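Diol-dehydratase (Roseburia inulinivorans, PDB 5I2A) is a B12-independent glycyl radical enzyme that dehydrates 1,2-propanediol. Local coordinates at residues L363-I368 and L394-E399; V169-V174 and H283-G288. All blocks are in the same frame, centred on the assembly; numbering follows the deposited sequence.

Contact 1: L363-I368 and L394-E399; sequences LSFMCI and LMRAAE
With CG anti to the backbone N (chi1 -176°) and a bend at chi2, Arg396 leaves its helix toward 363-368 and then folds over Ile368. Ile368 holds CG2 anti to its backbone N and extends its CG1 branch, which brings CG2 to 3.9 Å and CD1 to 4.0 Å from Arg396 CG. The two side chains run past each other in opposite directions. CG2 also sits over the centre of one face of the Arg396 guanidinium, 4.1 Å above its plane. Phe365 meets the same arginine with its ring edge: Arg396 CG lies near the ring plane, 4.1 Å from Phe365 CD1, and the planes of ring and guanidinium differ by 24°. On the other branch of Ile368, CD1 touches Ala397 CB at 4.3 Å. The guanidinium end is held by charged and polar groups: NH2 bonds to Thr369 and forms a salt bridge with Glu372, both farther along helix 362-374, while NH1 makes a salt bridge to Glu399 OE2 at 3.4 Å whose hydrogen bond is weak. Arginine thereby ties both helices with its tip and packs with its stem. The helix segments run almost parallel, 7° apart, with axes 10.2 Å from each other. Such side-by-side helices, 362-374 and 391-402, follow the successive parallel strands 346-350 and 380-385, as expected of the beta-alpha repeats in the barrel of glycyl radical enzymes.

Contact 2: V169-V174 and H283-G288; sequences VQYETV and HSISPG. With EDO (1,2-ethanediol), chain C.
Tyr171, its CG anti to the carbonyl carbon (chi1 -59°), carries its ring out to 283-288 and meets it with the CD2/CE2 side and the hydroxyl. Its CE2 lies 3.5 Å from Pro287 O and 3.6 Å from Pro287 CA. At the tip, OH is 3.7 Å from Ile285 CG2, the side chains crossing at about a right angle. Ser286 O comes up at the ring edge. From its own segment, Val169 CG1 covers one ring face, 3.9 Å above the centre. In the next shell Gln273 joins both sides: its OE1 is hydrogen-bonded to Tyr171 OH and its NE2 to Ile285 O. Ser286 O and Pro287 O have hydroxyl partners in Thr168 and Tyr293. Strand 283-285 pairs in parallel with strand 165-167, just ahead of the helix of Tyr171. His283 NE2 bonds to O2 of the bound ethanediol at 2.8 Å (angle 153°), in the imidazole plane, and Lys328 bonds to its ND1. Ser284 OG takes the other diol oxygen, O1, also at 2.8 Å. His166, Glu440 and Asp452 complete the polar grip. The chemistry is divided: van der Waals packing around a tyrosine whose polar tip is satisfied by glutamine and, at the other end of 283-288, a site binding both hydroxyls of a vicinal diol; the ethanediol probably comes from the crystallisation liquor and may mimic the substrate.

Contact 2 closes in the chain before contact 1 opens, and the two do not touch: their centres are 21 Å apart, their nearest atoms about 7 Å. Residues between them make the connection. Gly288, at the end of 283-288, shares a backbone hydrogen bond with Asn346, the first residue of strand 346-350, which leads into helix 362-374 of contact 1. Asp291, three residues beyond Gly288, accepts a hydrogen bond from Ser364 OG. Contact 2 is the nearer to the chain centre, 16 Å against 23 Å, and includes His283 and Ser284, two of the residues that hydrogen-bond the ethanediol; contact 1 lies about 20 Å from the ethanediol, between nearest atoms.

Contact 1: L363-I368 and L394-E399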
# COMPACT_ATOMS: atom_id res chain seq x y z
N LEU A 363 -30.54 5.75 -33.50
CA LEU A 363 -29.08 5.71 -33.41
C LEU A 363 -28.55 4.30 -33.65
O LEU A 363 -27.44 4.14 -34.16
CB LEU A 363 -28.60 6.24 -32.05
CG LEU A 363 -28.82 7.73 -31.81
CD1 LEU A 363 -28.18 8.18 -30.50
CD2 LEU A 363 -28.25 8.56 -32.96
N SER A 364 -29.33 3.28 -33.28
CA SER A 364 -28.93 1.89 -33.54
C SER A 364 -28.56 1.70 -35.03
O SER A 364 -27.51 1.15 -35.36
CB SER A 364 -30.03 0.90 -33.14
OG SER A 364 -30.54 1.15 -31.84
N PHE A 365 -29.43 2.18 -35.92
CA PHE A 365 -29.17 2.09 -37.36
C PHE A 365 -28.03 3.03 -37.77
O PHE A 365 -27.21 2.67 -38.60
CB PHE A 365 -30.44 2.41 -38.16
CG PHE A 365 -31.54 1.40 -37.98
CD1 PHE A 365 -31.61 0.27 -38.77
CD2 PHE A 365 -32.49 1.57 -37.00
CE1 PHE A 365 -32.61 -0.66 -38.59
CE2 PHE A 365 -33.49 0.64 -36.82
CZ PHE A 365 -33.54 -0.48 -37.61
N MET A 366 -27.98 4.22 -37.19
CA MET A 366 -26.98 5.20 -37.61
C MET A 366 -25.56 4.77 -37.25
O MET A 366 -24.61 5.12 -37.95
CB MET A 366 -27.32 6.57 -37.04
CG MET A 366 -28.62 7.13 -37.66
SD MET A 366 -29.38 8.50 -36.76
CE MET A 366 -28.10 9.71 -37.00
N CYS A 367 -25.41 4.00 -36.17
CA CYS A 367 -24.11 3.44 -35.80
C CYS A 367 -23.63 2.43 -36.85
O CYS A 367 -22.47 2.41 -37.23
CB CYS A 367 -24.18 2.80 -34.41
SG CYS A 367 -24.38 4.00 -33.06
N ILE A 368 -24.55 1.60 -37.32
CA ILE A 368 -24.22 0.67 -38.39
C ILE A 368 -23.83 1.42 -39.68
O ILE A 368 -22.87 1.07 -40.36
CB ILE A 368 -25.40 -0.28 -38.67
CG1 ILE A 368 -25.68 -1.15 -37.45
CG2 ILE A 368 -25.12 -1.14 -39.88
CD1 ILE A 368 -26.89 -2.05 -37.58
N LEU A 394 -31.59 -6.42 -37.44
CA LEU A 394 -30.82 -7.63 -37.75
C LEU A 394 -30.45 -7.68 -39.23
O LEU A 394 -29.33 -8.03 -39.58
CB LEU A 394 -31.57 -8.90 -37.37
CG LEU A 394 -31.82 -9.15 -35.87
CD1 LEU A 394 -32.51 -10.49 -35.66
CD2 LEU A 394 -30.53 -9.08 -35.05
N MET A 395 -31.41 -7.34 -40.09
CA MET A 395 -31.14 -7.34 -41.53
C MET A 395 -30.12 -6.25 -41.91
O MET A 395 -29.25 -6.47 -42.74
CB MET A 395 -32.44 -7.18 -42.32
CG MET A 395 -33.33 -8.42 -42.24
SD MET A 395 -32.67 -9.83 -43.18
CE MET A 395 -33.02 -9.29 -44.85
N ARG A 396 -30.23 -5.09 -41.28
CA ARG A 396 -29.27 -4.02 -41.52
C ARG A 396 -27.86 -4.43 -41.06
O ARG A 396 -26.86 -4.09 -41.69
CB ARG A 396 -29.71 -2.75 -40.81
CG ARG A 396 -28.82 -1.57 -41.07
CD ARG A 396 -29.12 -0.95 -42.42
NE ARG A 396 -28.29 0.23 -42.65
CZ ARG A 396 -27.11 0.21 -43.27
NH1 ARG A 396 -26.63 -0.94 -43.73
NH2 ARG A 396 -26.43 1.33 -43.43
N ALA A 397 -27.78 -5.15 -39.94
CA ALA A 397 -26.51 -5.67 -39.46
C ALA A 397 -25.93 -6.65 -40.48
O ALA A 397 -24.74 -6.60 -40.81
CB ALA A 397 -26.67 -6.34 -38.10
N ALA A 398 -26.79 -7.53 -40.99
CA ALA A 398 -26.38 -8.54 -41.96
C ALA A 398 -25.86 -7.88 -43.23
O ALA A 398 -24.88 -8.33 -43.82
CB ALA A 398 -27.54 -9.49 -42.27
N GLU A 399 -26.49 -6.78 -43.63
CA GLU A 399 -26.03 -5.99 -44.76
C GLU A 399 -24.61 -5.48 -44.55
O GLU A 399 -23.81 -5.47 -45.47
CB GLU A 399 -26.97 -4.80 -45.02
CG GLU A 399 -28.31 -5.19 -45.61
CD GLU A 399 -29.36 -4.07 -45.50
OE1 GLU A 399 -30.54 -4.34 -45.81
OE2 GLU A 399 -29.01 -2.95 -45.10

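Contact 2: V169-V174 and H283-G288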
# COMPACT_ATOMS: atom_id res chain seq x y z
N VAL A 169 -17.14 2.76 -18.82
CA VAL A 169 -17.28 3.72 -17.76
C VAL A 169 -18.69 4.34 -17.86
O VAL A 169 -19.43 4.07 -18.82
CB VAL A 169 -16.13 4.74 -17.94
CG1 VAL A 169 -16.54 5.98 -18.74
CG2 VAL A 169 -15.36 4.96 -16.71
N GLN A 170 -19.09 5.15 -16.89
CA GLN A 170 -20.41 5.79 -16.92
C GLN A 170 -20.43 7.02 -17.85
O GLN A 170 -20.49 8.15 -17.37
CB GLN A 170 -20.85 6.20 -15.51
CG GLN A 170 -21.22 5.05 -14.56
CD GLN A 170 -21.30 5.50 -13.09
OE1 GLN A 170 -21.52 6.68 -12.79
NE2 GLN A 170 -21.10 4.55 -12.17
N TYR A 171 -20.39 6.80 -19.16
CA TYR A 171 -20.49 7.92 -20.09
C TYR A 171 -21.78 8.71 -19.83
O TYR A 171 -21.80 9.93 -19.90
CB TYR A 171 -20.47 7.44 -21.54
CG TYR A 171 -19.22 6.68 -21.94
CD1 TYR A 171 -18.09 7.34 -22.35
CD2 TYR A 171 -19.21 5.30 -21.91
CE1 TYR A 171 -16.95 6.64 -22.72
CE2 TYR A 171 -18.08 4.58 -22.27
CZ TYR A 171 -16.95 5.26 -22.68
OH TYR A 171 -15.83 4.56 -23.05
N GLU A 172 -22.84 7.98 -19.50
CA GLU A 172 -24.15 8.60 -19.30
C GLU A 172 -24.17 9.53 -18.08
O GLU A 172 -24.94 10.49 -18.04
CB GLU A 172 -25.23 7.53 -19.18
CG GLU A 172 -25.13 6.69 -17.92
CD GLU A 172 -24.09 5.56 -18.01
OE1 GLU A 172 -23.49 5.34 -19.10
OE2 GLU A 172 -23.87 4.90 -16.98
N THR A 173 -23.33 9.25 -17.09
CA THR A 173 -23.25 10.14 -15.94
C THR A 173 -22.65 11.48 -16.36
O THR A 173 -23.15 12.53 -16.00
CB THR A 173 -22.41 9.53 -14.79
OG1 THR A 173 -23.07 8.37 -14.29
CG2 THR A 173 -22.26 10.55 -13.68
N VAL A 174 -21.58 11.43 -17.15
CA VAL A 174 -20.93 12.64 -17.61
C VAL A 174 -21.88 13.48 -18.49
O VAL A 174 -21.94 14.69 -18.37
CB VAL A 174 -19.63 12.32 -18.40
CG1 VAL A 174 -19.00 13.59 -18.94
CG2 VAL A 174 -18.63 11.56 -17.50
N HIS A 283 -6.13 -0.73 -22.92
CA HIS A 283 -7.03 -0.63 -24.06
C HIS A 283 -8.37 -1.31 -23.73
O HIS A 283 -8.69 -1.51 -22.55
CB HIS A 283 -6.39 -1.20 -25.35
CG HIS A 283 -6.03 -2.65 -25.28
ND1 HIS A 283 -4.73 -3.11 -25.41
CD2 HIS A 283 -6.80 -3.76 -25.16
CE1 HIS A 283 -4.72 -4.43 -25.35
NE2 HIS A 283 -5.96 -4.85 -25.19
N SER A 284 -9.17 -1.61 -24.75
CA SER A 284 -10.56 -2.06 -24.58
C SER A 284 -11.39 -1.11 -23.71
O SER A 284 -12.28 -1.53 -22.98
CB SER A 284 -10.60 -3.47 -24.00
OG SER A 284 -10.03 -4.37 -24.92
N ILE A 285 -11.08 0.18 -23.80
CA ILE A 285 -11.97 1.22 -23.31
C ILE A 285 -13.18 1.22 -24.26
O ILE A 285 -13.09 1.70 -25.41
CB ILE A 285 -11.27 2.59 -23.27
CG1 ILE A 285 -10.03 2.52 -22.38
CG2 ILE A 285 -12.24 3.69 -22.83
CD1 ILE A 285 -10.30 2.04 -20.93
N SER A 286 -14.29 0.66 -23.80
CA SER A 286 -15.39 0.33 -24.69
C SER A 286 -16.62 1.23 -24.50
O SER A 286 -17.24 1.22 -23.43
CB SER A 286 -15.79 -1.14 -24.51
OG SER A 286 -14.66 -1.98 -24.71
N PRO A 287 -16.97 2.00 -25.54
CA PRO A 287 -18.13 2.89 -25.50
C PRO A 287 -19.42 2.20 -25.05
O PRO A 287 -20.27 2.85 -24.45
CB PRO A 287 -18.24 3.38 -26.95
CG PRO A 287 -16.81 3.39 -27.41
CD PRO A 287 -16.21 2.14 -26.79
N GLY A 288 -19.56 0.91 -25.30
CA GLY A 288 -20.73 0.20 -24.80
C GLY A 288 -22.01 0.61 -25.54
O GLY A 288 -21.98 0.79 -26.76
C1 EDO C . -9.74 -8.00 -25.62
O1 EDO C . -10.46 -7.17 -24.72
C2 EDO C . -8.44 -7.27 -25.99
O2 EDO C . -7.54 -7.18 -24.87